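DNA-entry nuclease inhibitor (Bacillus subtilis subsp. subtilis, PDB 4MQD) inhibits the DNA-entry nuclease and plays a role in the competence of cells to be transformed. Local coordinates at residues A[11-22]-A[51-62]; A[70-78]-A[113-121]. All coordinates share one frame; numbering follows the deposited sequence.

Interaction 1. Residues A[11-22]-A[51-62]; sequences QELSISYHQFTV and SFEAQRNTKAFI
Between F52 and I62 the ring of F20 is held like a plate: the CD1 methyl of I62 stands over the centre of one face, 4.2 Å from the ring centroid, while CB of F52 covers the other face, with F20 CZ as its nearest atom at 3.7 Å. The two phenyl planes meet obliquely at 39°. What turns the ring of F20 inward between these partners is its first torsion, with CG lodged between the backbone N and the carbonyl carbon (chi1 60°). With an alanine here, the I62 methyl and F52 CB are likely to face a gap where the ring had filled the space between two sheets. V22 CG2 meets the F52 ring at its edge, and on the reverse side of that ladder the hydroxyls T21 OG1 and S51 OG share a 2.7 Å hydrogen bond. Between the two antiparallel ladders, whose registers differ by one residue, N57 closes the turn: its OD1 accepts H18 N at 2.7 Å on a lone pair, in the plane of the amide, and the same oxygen lies over the face of the H18 imidazole. I15 CG2 fills the bend by packing against A54 CB at 3.7 Å. The arrangement illustrates how paired strands can bridge two sheets: 11-14 with 59-62 belongs to the mixed sheet, 19-22 with 51-53 to the antiparallel one, and F20 pairs edge-to-face with the ring of Y128 on strand 127-134 while also reaching I130 on that strand, C113 on strand 107-116 and I92 on strand 90-93.

Interaction 2. Residues A[70-78]-A[113-121]; sequences ETVNSYEKK and CWTVPAEMS
W114 contributes the largest share of this contact, its indole meeting V72, Y75 and K78. The CG2 methyl of V72 sits over the six-membered ring, 3.7 Å from its centroid. From another direction the indole presents its CD1 edge to the face of Y75, a T-shaped pair with planes at 69° and CD1 of W114 3.6 Å from CD1 of Y75. In Y75 a first torsion of 60°, which leaves CG flanked by both main-chain neighbours of CA, brings the phenol back over the indole edge. K78, fully extended, runs alongside W114 in the same direction. Beneath these side chains the start of strand 77-85, outermost in the mixed sheet within the chain, runs antiparallel to 113-116, with K78 opposite W114 as a non-hydrogen-bonded pair. Two backbone bonds tie the incoming loop to the sheet: E76 N gives to T115 O, and T115 N to K77 O. Beyond the strand end, M120, a selenomethionine, brings its SE to 3.7 Å from Y75 N and lays its methyl CE against CG of E76. E76 in turn sets its carboxylate against P117, OE1 lying 3.4 Å from CG of the proline, and the same OE1 is hydrogen-bonded to Q55 NE2. S74 packs CB against CB of M120, and one water links S74 OG to M120 O. The loop also meets the second subunit, where Y17 of that copy meets the ring of Y75 and W34 of the same copy packs on S74.

Overall arrangement
Interaction 1 and interaction 2 follow one another along the chain, their centres about 14 Å apart, and both reach the mixed sheet: interaction 1 pairs its edge strand 6-14 with 59-66, and interaction 2 pairs 107-116 with the opposite edge strand 77-85. They meet directly through Q55, whose NE2 lies 2.8 Å from E76 OE1, a probable hydrogen bond, and whose side chain also packs on P117 and T115. Deeper in, F52 CE1 touches C113 CB at 3.7 Å, joining the antiparallel sheet to strand 107-116. Y75 of interaction 2 meets Y17 of the second subunit, a residue that in this chain belongs to interaction 1.

Interaction 1. Residues A[11-22]-A[51-62]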
loop_
_atom_site.group_PDB
_atom_site.type_symbol
_atom_site.label_atom_id
_atom_site.label_comp_id
_atom_site.label_asym_id
_atom_site.label_seq_id
_atom_site.Cartn_x
_atom_site.Cartn_y
_atom_site.Cartn_z
ATOM N N GLN A 11 -16.142 -4.107 -7.746
ATOM C CA GLN A 11 -17.582 -4.328 -7.648
ATOM C C GLN A 11 -18.197 -3.377 -6.635
ATOM O O GLN A 11 -17.838 -3.399 -5.456
ATOM C CB GLN A 11 -17.871 -5.772 -7.231
ATOM C CG GLN A 11 -17.556 -6.808 -8.300
ATOM C CD GLN A 11 -18.465 -6.706 -9.511
ATOM O OE1 GLN A 11 -19.598 -6.237 -9.417
ATOM N NE2 GLN A 11 -17.968 -7.148 -10.659
ATOM N N GLU A 12 -19.127 -2.548 -7.101
ATOM C CA GLU A 12 -19.850 -1.634 -6.228
ATOM C C GLU A 12 -20.797 -2.428 -5.329
ATOM O O GLU A 12 -21.398 -3.410 -5.762
ATOM C CB GLU A 12 -20.622 -0.601 -7.054
ATOM C CG GLU A 12 -21.145 0.579 -6.245
ATOM C CD GLU A 12 -21.603 1.740 -7.115
ATOM O OE1 GLU A 12 -21.835 1.534 -8.326
ATOM O OE2 GLU A 12 -21.734 2.865 -6.582
ATOM N N LEU A 13 -20.911 -2.006 -4.074
ATOM C CA LEU A 13 -21.725 -2.710 -3.089
ATOM C C LEU A 13 -22.246 -1.726 -2.049
ATOM O O LEU A 13 -21.475 -0.944 -1.490
ATOM C CB LEU A 13 -20.892 -3.799 -2.403
ATOM C CG LEU A 13 -21.645 -4.849 -1.581
ATOM C CD1 LEU A 13 -22.421 -5.791 -2.488
ATOM C CD2 LEU A 13 -20.684 -5.635 -0.701
ATOM N N SER A 14 -23.554 -1.762 -1.800
ATOM C CA SER A 14 -24.158 -0.931 -0.760
ATOM C C SER A 14 -23.982 -1.598 0.599
ATOM O O SER A 14 -24.539 -2.667 0.845
ATOM C CB SER A 14 -25.643 -0.700 -1.042
ATOM O OG SER A 14 -25.816 0.091 -2.204
ATOM N N ILE A 15 -23.199 -0.968 1.471
ATOM C CA ILE A 15 -22.953 -1.493 2.812
ATOM C C ILE A 15 -24.078 -1.080 3.755
ATOM O O ILE A 15 -24.441 0.092 3.821
ATOM C CB ILE A 15 -21.618 -0.981 3.398
ATOM C CG1 ILE A 15 -20.443 -1.316 2.466
ATOM C CG2 ILE A 15 -21.391 -1.542 4.801
ATOM C CD1 ILE A 15 -20.333 -2.777 2.091
ATOM N N SER A 16 -24.619 -2.054 4.480
ATOM C CA SER A 16 -25.580 -1.792 5.544
ATOM C C SER A 16 -25.070 -2.394 6.845
ATOM O O SER A 16 -24.356 -3.399 6.839
ATOM C CB SER A 16 -26.948 -2.375 5.196
ATOM O OG SER A 16 -27.563 -1.636 4.160
ATOM N N TYR A 17 -25.435 -1.761 7.957
ATOM C CA TYR A 17 -25.068 -2.232 9.290
ATOM C C TYR A 17 -23.560 -2.457 9.458
ATOM O O TYR A 17 -23.132 -3.393 10.138
ATOM C CB TYR A 17 -25.862 -3.495 9.633
ATOM C CG TYR A 17 -27.357 -3.305 9.492
ATOM C CD1 TYR A 17 -28.088 -2.649 10.475
ATOM C CD2 TYR A 17 -28.036 -3.760 8.366
ATOM C CE1 TYR A 17 -29.455 -2.464 10.348
ATOM C CE2 TYR A 17 -29.403 -3.581 8.230
ATOM C CZ TYR A 17 -30.108 -2.934 9.224
ATOM O OH TYR A 17 -31.466 -2.752 9.097
ATOM N N HIS A 18 -22.771 -1.585 8.829
ATOM C CA HIS A 18 -21.316 -1.558 8.989
ATOM C C HIS A 18 -20.637 -2.917 8.810
ATOM O O HIS A 18 -19.722 -3.260 9.563
ATOM C CB HIS A 18 -20.960 -0.974 10.359
ATOM C CG HIS A 18 -21.526 0.391 10.592
ATOM N ND1 HIS A 18 -22.778 0.594 11.128
ATOM C CD2 HIS A 18 -21.016 1.620 10.346
ATOM C CE1 HIS A 18 -23.013 1.891 11.212
ATOM N NE2 HIS A 18 -21.960 2.535 10.743
ATOM N N GLN A 19 -21.077 -3.683 7.815
ATOM C CA GLN A 19 -20.497 -4.999 7.567
ATOM C C GLN A 19 -20.750 -5.521 6.154
ATOM O O GLN A 19 -21.684 -5.096 5.470
ATOM C CB GLN A 19 -21.026 -6.017 8.587
ATOM C CG GLN A 19 -22.428 -6.540 8.299
ATOM C CD GLN A 19 -23.034 -7.279 9.478
ATOM O OE1 GLN A 19 -22.960 -8.508 9.563
ATOM N NE2 GLN A 19 -23.624 -6.529 10.406
ATOM N N PHE A 20 -19.884 -6.437 5.733
ATOM C CA PHE A 20 -20.128 -7.290 4.575
ATOM C C PHE A 20 -19.518 -8.653 4.884
ATOM O O PHE A 20 -18.617 -8.757 5.721
ATOM C CB PHE A 20 -19.539 -6.690 3.293
ATOM C CG PHE A 20 -18.054 -6.474 3.343
ATOM C CD1 PHE A 20 -17.179 -7.479 2.951
ATOM C CD2 PHE A 20 -17.530 -5.263 3.768
ATOM C CE1 PHE A 20 -15.809 -7.281 2.990
ATOM C CE2 PHE A 20 -16.160 -5.059 3.810
ATOM C CZ PHE A 20 -15.299 -6.069 3.421
ATOM N N THR A 21 -20.007 -9.688 4.212
ATOM C CA THR A 21 -19.681 -11.058 4.589
ATOM C C THR A 21 -19.212 -11.891 3.408
ATOM O O THR A 21 -19.838 -11.892 2.349
ATOM C CB THR A 21 -20.898 -11.736 5.247
ATOM O OG1 THR A 21 -21.303 -10.970 6.389
ATOM C CG2 THR A 21 -20.570 -13.163 5.685
ATOM N N VAL A 22 -18.099 -12.592 3.613
ATOM C CA VAL A 22 -17.565 -13.539 2.643
ATOM C C VAL A 22 -18.005 -14.932 3.074
ATOM O O VAL A 22 -17.749 -15.334 4.210
ATOM C CB VAL A 22 -16.024 -13.484 2.598
ATOM C CG1 VAL A 22 -15.478 -14.438 1.541
ATOM C CG2 VAL A 22 -15.549 -12.055 2.352
ATOM N N SER A 51 -17.384 -12.270 8.339
ATOM C CA SER A 51 -17.908 -10.923 8.149
ATOM C C SER A 51 -16.832 -9.927 8.529
ATOM O O SER A 51 -16.201 -10.059 9.578
ATOM C CB SER A 51 -19.155 -10.686 8.995
ATOM O OG SER A 51 -20.160 -11.639 8.696
ATOM N N PHE A 52 -16.621 -8.939 7.667
ATOM C CA PHE A 52 -15.650 -7.888 7.923
ATOM C C PHE A 52 -16.377 -6.606 8.301
ATOM O O PHE A 52 -17.427 -6.291 7.742
ATOM C CB PHE A 52 -14.767 -7.662 6.695
ATOM C CG PHE A 52 -13.828 -8.799 6.412
ATOM C CD1 PHE A 52 -12.685 -8.976 7.182
ATOM C CD2 PHE A 52 -14.084 -9.695 5.382
ATOM C CE1 PHE A 52 -11.815 -10.024 6.930
ATOM C CE2 PHE A 52 -13.218 -10.746 5.125
ATOM C CZ PHE A 52 -12.081 -10.910 5.901
ATOM N N GLU A 53 -15.816 -5.879 9.261
ATOM C CA GLU A 53 -16.371 -4.604 9.683
ATOM C C GLU A 53 -16.075 -3.539 8.633
ATOM O O GLU A 53 -14.964 -3.467 8.107
ATOM C CB GLU A 53 -15.760 -4.179 11.015
ATOM C CG GLU A 53 -16.411 -2.951 11.635
ATOM C CD GLU A 53 -15.481 -2.176 12.549
ATOM O OE1 GLU A 53 -14.248 -2.372 12.474
ATOM O OE2 GLU A 53 -15.992 -1.354 13.339
ATOM N N ALA A 54 -17.077 -2.718 8.341
ATOM C CA ALA A 54 -16.923 -1.584 7.440
ATOM C C ALA A 54 -17.054 -0.303 8.247
ATOM O O ALA A 54 -17.743 -0.274 9.268
ATOM C CB ALA A 54 -17.976 -1.632 6.345
ATOM N N GLN A 55 -16.388 0.754 7.789
ATOM C CA GLN A 55 -16.365 2.022 8.517
ATOM C C GLN A 55 -17.716 2.731 8.523
ATOM O O GLN A 55 -18.090 3.345 9.520
ATOM C CB GLN A 55 -15.309 2.954 7.929
ATOM C CG GLN A 55 -13.885 2.497 8.184
ATOM C CD GLN A 55 -12.867 3.553 7.807
ATOM O OE1 GLN A 55 -13.091 4.345 6.891
ATOM N NE2 GLN A 55 -11.742 3.571 8.514
ATOM N N ARG A 56 -18.440 2.651 7.410
ATOM C CA ARG A 56 -19.733 3.317 7.292
ATOM C C ARG A 56 -20.633 2.649 6.258
ATOM O O ARG A 56 -20.182 1.832 5.450
ATOM C CB ARG A 56 -19.538 4.797 6.947
ATOM C CG ARG A 56 -18.701 5.042 5.703
ATOM C CD ARG A 56 -18.352 6.512 5.530
ATOM N NE ARG A 56 -17.543 7.018 6.639
ATOM C CZ ARG A 56 -16.237 6.796 6.801
ATOM N NH1 ARG A 56 -15.546 6.064 5.926
ATOM N NH2 ARG A 56 -15.611 7.311 7.856
ATOM N N ASN A 57 -21.913 3.002 6.310
ATOM C CA ASN A 57 -22.900 2.509 5.360
ATOM C C ASN A 57 -22.937 3.426 4.149
ATOM O O ASN A 57 -23.384 4.571 4.236
ATOM C CB ASN A 57 -24.274 2.430 6.020
ATOM C CG ASN A 57 -24.291 1.494 7.212
ATOM O OD1 ASN A 57 -23.566 0.500 7.245
ATOM N ND2 ASN A 57 -25.117 1.808 8.195
ATOM N N THR A 58 -22.453 2.915 3.023
ATOM C CA THR A 58 -22.289 3.707 1.815
ATOM C C THR A 58 -22.100 2.782 0.618
ATOM O O THR A 58 -21.959 1.569 0.783
ATOM C CB THR A 58 -21.067 4.649 1.943
ATOM O OG1 THR A 58 -20.978 5.495 0.790
ATOM C CG2 THR A 58 -19.768 3.856 2.089
ATOM N N LYS A 59 -22.113 3.355 -0.582
ATOM C CA LYS A 59 -21.774 2.605 -1.789
ATOM C C LYS A 59 -20.259 2.434 -1.851
ATOM O O LYS A 59 -19.534 3.362 -2.210
ATOM C CB LYS A 59 -22.303 3.299 -3.049
ATOM C CG LYS A 59 -23.734 2.918 -3.391
ATOM C CD LYS A 59 -24.352 3.848 -4.427
ATOM C CE LYS A 59 -24.874 5.129 -3.794
ATOM N NZ LYS A 59 -25.658 5.950 -4.757
ATOM N N ALA A 60 -19.795 1.244 -1.482
ATOM C CA ALA A 60 -18.369 0.939 -1.428
ATOM C C ALA A 60 -17.965 0.062 -2.605
ATOM O O ALA A 60 -18.819 -0.499 -3.294
ATOM C CB ALA A 60 -18.037 0.243 -0.120
ATOM N N PHE A 61 -16.659 -0.046 -2.831
ATOM C CA PHE A 61 -16.117 -0.926 -3.860
ATOM C C PHE A 61 -15.371 -2.089 -3.216
ATOM O O PHE A 61 -14.585 -1.891 -2.289
ATOM C CB PHE A 61 -15.183 -0.156 -4.798
ATOM C CG PHE A 61 -15.902 0.737 -5.767
ATOM C CD1 PHE A 61 -16.442 0.218 -6.938
ATOM C CD2 PHE A 61 -16.047 2.092 -5.509
ATOM C CE1 PHE A 61 -17.110 1.035 -7.834
ATOM C CE2 PHE A 61 -16.714 2.916 -6.403
ATOM C CZ PHE A 61 -17.245 2.387 -7.567
ATOM N N ILE A 62 -15.639 -3.296 -3.707
ATOM C CA ILE A 62 -14.936 -4.499 -3.276
ATOM C C ILE A 62 -13.927 -4.884 -4.352
ATOM O O ILE A 62 -14.310 -5.143 -5.492
ATOM C CB ILE A 62 -15.911 -5.681 -3.068
ATOM C CG1 ILE A 62 -17.024 -5.307 -2.075
ATOM C CG2 ILE A 62 -15.158 -6.928 -2.616
ATOM C CD1 ILE A 62 -16.548 -4.991 -0.670
#

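Interaction 2. Residues A[70-78]-A[113-121]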
loop_
_atom_site.group_PDB
_atom_site.type_symbol
_atom_site.label_atom_id
_atom_site.label_comp_id
_atom_site.label_asym_id
_atom_site.label_seq_id
_atom_site.Cartn_x
_atom_site.Cartn_y
_atom_site.Cartn_z
ATOM N N GLU A 70 0.886 -7.174 -5.103
ATOM C CA GLU A 70 0.819 -5.715 -5.102
ATOM C C GLU A 70 0.631 -5.224 -3.676
ATOM O O GLU A 70 -0.346 -5.581 -3.018
ATOM C CB GLU A 70 -0.339 -5.203 -5.970
ATOM C CG GLU A 70 -0.069 -5.226 -7.467
ATOM C CD GLU A 70 -1.065 -4.392 -8.262
ATOM O OE1 GLU A 70 -2.141 -4.049 -7.723
ATOM O OE2 GLU A 70 -0.768 -4.077 -9.436
ATOM N N THR A 71 1.570 -4.409 -3.201
ATOM C CA THR A 71 1.475 -3.846 -1.860
ATOM C C THR A 71 0.314 -2.861 -1.788
ATOM O O THR A 71 -0.069 -2.261 -2.798
ATOM C CB THR A 71 2.773 -3.126 -1.438
ATOM O OG1 THR A 71 3.074 -2.081 -2.370
ATOM C CG2 THR A 71 3.938 -4.107 -1.382
ATOM N N VAL A 72 -0.249 -2.721 -0.594
ATOM C CA VAL A 72 -1.321 -1.766 -0.342
ATOM C C VAL A 72 -0.730 -0.626 0.479
ATOM O O VAL A 72 -0.487 -0.770 1.677
ATOM C CB VAL A 72 -2.496 -2.434 0.398
ATOM C CG1 VAL A 72 -3.630 -1.440 0.624
ATOM C CG2 VAL A 72 -2.982 -3.644 -0.388
ATOM N N ASN A 73 -0.491 0.502 -0.184
ATOM C CA ASN A 73 0.242 1.614 0.416
ATOM C C ASN A 73 -0.619 2.537 1.276
ATOM O O ASN A 73 -0.087 3.339 2.042
ATOM C CB ASN A 73 0.948 2.423 -0.676
ATOM C CG ASN A 73 2.074 1.649 -1.335
ATOM O OD1 ASN A 73 3.149 1.489 -0.760
ATOM N ND2 ASN A 73 1.835 1.164 -2.549
ATOM N N SER A 74 -1.941 2.425 1.151
ATOM C CA SER A 74 -2.860 3.269 1.913
ATOM C C SER A 74 -4.021 2.458 2.490
ATOM O O SER A 74 -4.797 1.862 1.744
ATOM C CB SER A 74 -3.403 4.390 1.024
ATOM O OG SER A 74 -2.348 5.103 0.402
ATOM N N TYR A 75 -4.126 2.440 3.818
ATOM C CA TYR A 75 -5.245 1.789 4.506
ATOM C C TYR A 75 -5.334 2.217 5.970
ATOM O O TYR A 75 -4.359 2.702 6.543
ATOM C CB TYR A 75 -5.124 0.264 4.425
ATOM C CG TYR A 75 -3.867 -0.306 5.048
ATOM C CD1 TYR A 75 -2.690 -0.419 4.310
ATOM C CD2 TYR A 75 -3.858 -0.751 6.369
ATOM C CE1 TYR A 75 -1.541 -0.949 4.870
ATOM C CE2 TYR A 75 -2.712 -1.281 6.938
ATOM C CZ TYR A 75 -1.557 -1.378 6.185
ATOM O OH TYR A 75 -0.417 -1.903 6.743
ATOM N N GLU A 76 -6.512 2.034 6.561
ATOM C CA GLU A 76 -6.739 2.343 7.972
ATOM C C GLU A 76 -6.981 1.099 8.829
ATOM O O GLU A 76 -7.064 1.197 10.053
ATOM C CB GLU A 76 -7.909 3.315 8.108
ATOM C CG GLU A 76 -7.599 4.707 7.580
ATOM C CD GLU A 76 -8.552 5.767 8.095
ATOM O OE1 GLU A 76 -9.704 5.432 8.446
ATOM O OE2 GLU A 76 -8.146 6.946 8.142
ATOM N N LYS A 77 -7.085 -0.064 8.189
ATOM C CA LYS A 77 -7.279 -1.328 8.893
ATOM C C LYS A 77 -6.813 -2.486 8.019
ATOM O O LYS A 77 -7.103 -2.522 6.824
ATOM C CB LYS A 77 -8.755 -1.511 9.254
ATOM C CG LYS A 77 -9.070 -2.723 10.121
ATOM C CD LYS A 77 -8.412 -2.632 11.489
ATOM C CE LYS A 77 -9.137 -3.477 12.525
ATOM N NZ LYS A 77 -8.557 -3.291 13.884
ATOM N N LYS A 78 -6.084 -3.419 8.625
ATOM C CA LYS A 78 -5.670 -4.649 7.961
ATOM C C LYS A 78 -6.074 -5.826 8.836
ATOM O O LYS A 78 -5.709 -5.888 10.009
ATOM C CB LYS A 78 -4.158 -4.661 7.734
ATOM C CG LYS A 78 -3.649 -5.905 7.021
ATOM C CD LYS A 78 -2.144 -5.855 6.815
ATOM C CE LYS A 78 -1.642 -7.121 6.141
ATOM N NZ LYS A 78 -0.176 -7.075 5.881
ATOM N N CYS A 113 -8.090 -8.446 4.468
ATOM C CA CYS A 113 -8.969 -7.344 4.085
ATOM C C CYS A 113 -8.367 -6.005 4.506
ATOM O O CYS A 113 -8.160 -5.758 5.697
ATOM C CB CYS A 113 -10.350 -7.509 4.722
ATOM S SG CYS A 113 -11.529 -6.199 4.297
ATOM N N TRP A 114 -8.083 -5.151 3.526
ATOM C CA TRP A 114 -7.609 -3.797 3.791
ATOM C C TRP A 114 -8.769 -2.821 3.664
ATOM O O TRP A 114 -9.489 -2.842 2.661
ATOM C CB TRP A 114 -6.521 -3.384 2.798
ATOM C CG TRP A 114 -5.205 -4.075 2.956
ATOM C CD1 TRP A 114 -4.146 -3.664 3.714
ATOM C CD2 TRP A 114 -4.789 -5.278 2.305
ATOM N NE1 TRP A 114 -3.101 -4.547 3.588
ATOM C CE2 TRP A 114 -3.468 -5.546 2.726
ATOM C CE3 TRP A 114 -5.406 -6.157 1.411
ATOM C CZ2 TRP A 114 -2.753 -6.661 2.284
ATOM C CZ3 TRP A 114 -4.696 -7.265 0.971
ATOM C CH2 TRP A 114 -3.384 -7.507 1.409
ATOM N N THR A 115 -8.940 -1.967 4.669
ATOM C CA THR A 115 -9.928 -0.891 4.616
ATOM C C THR A 115 -9.274 0.373 4.064
ATOM O O THR A 115 -8.374 0.934 4.691
ATOM C CB THR A 115 -10.516 -0.594 6.009
ATOM O OG1 THR A 115 -11.172 -1.766 6.509
ATOM C CG2 THR A 115 -11.518 0.554 5.944
ATOM N N VAL A 116 -9.730 0.804 2.889
ATOM C CA VAL A 116 -9.215 2.003 2.226
ATOM C C VAL A 116 -10.346 3.027 2.091
ATOM O O VAL A 116 -11.146 2.947 1.156
ATOM C CB VAL A 116 -8.647 1.671 0.827
ATOM C CG1 VAL A 116 -7.975 2.895 0.213
ATOM C CG2 VAL A 116 -7.674 0.503 0.911
ATOM N N PRO A 117 -10.424 3.993 3.026
ATOM C CA PRO A 117 -11.493 4.998 2.961
ATOM C C PRO A 117 -11.447 5.837 1.685
ATOM O O PRO A 117 -10.389 5.963 1.068
ATOM C CB PRO A 117 -11.239 5.881 4.190
ATOM C CG PRO A 117 -10.322 5.107 5.068
ATOM C CD PRO A 117 -9.531 4.204 4.178
ATOM N N ALA A 118 -12.593 6.405 1.311
ATOM C CA ALA A 118 -12.731 7.199 0.083
ATOM C C ALA A 118 -11.594 8.199 -0.106
ATOM O O ALA A 118 -11.053 8.341 -1.204
ATOM C CB ALA A 118 -14.066 7.931 0.086
ATOM N N GLU A 119 -11.239 8.874 0.983
ATOM C CA GLU A 119 -10.176 9.879 1.004
ATOM C C GLU A 119 -8.806 9.345 0.556
ATOM O O GLU A 119 -7.979 10.111 0.058
ATOM C CB GLU A 119 -10.075 10.450 2.420
ATOM C CG GLU A 119 -9.183 11.667 2.564
ATOM C CD GLU A 119 -9.328 12.330 3.920
ATOM O OE1 GLU A 119 -9.831 11.684 4.866
ATOM O OE2 GLU A 119 -8.934 13.505 4.042
HETATM N N MSE A 120 -8.573 8.045 0.742
HETATM C CA MSE A 120 -7.321 7.392 0.329
HETATM C C MSE A 120 -7.442 6.589 -0.941
HETATM O O MSE A 120 -6.430 6.181 -1.508
HETATM C CB MSE A 120 -6.885 6.399 1.401
HETATM C CG MSE A 120 -6.330 7.083 2.636
HETATM SE SE MSE A 120 -5.951 5.682 3.965
HETATM C CE MSE A 120 -5.174 6.837 5.358
ATOM N N SER A 121 -8.667 6.335 -1.394
ATOM C CA SER A 121 -8.895 5.480 -2.559
ATOM C C SER A 121 -8.907 6.282 -3.852
ATOM O O SER A 121 -9.467 7.380 -3.904
ATOM C CB SER A 121 -10.222 4.729 -2.424
ATOM O OG SER A 121 -10.434 3.877 -3.536
HETATM O O HOH W 1 -3.583 6.730 -1.430
#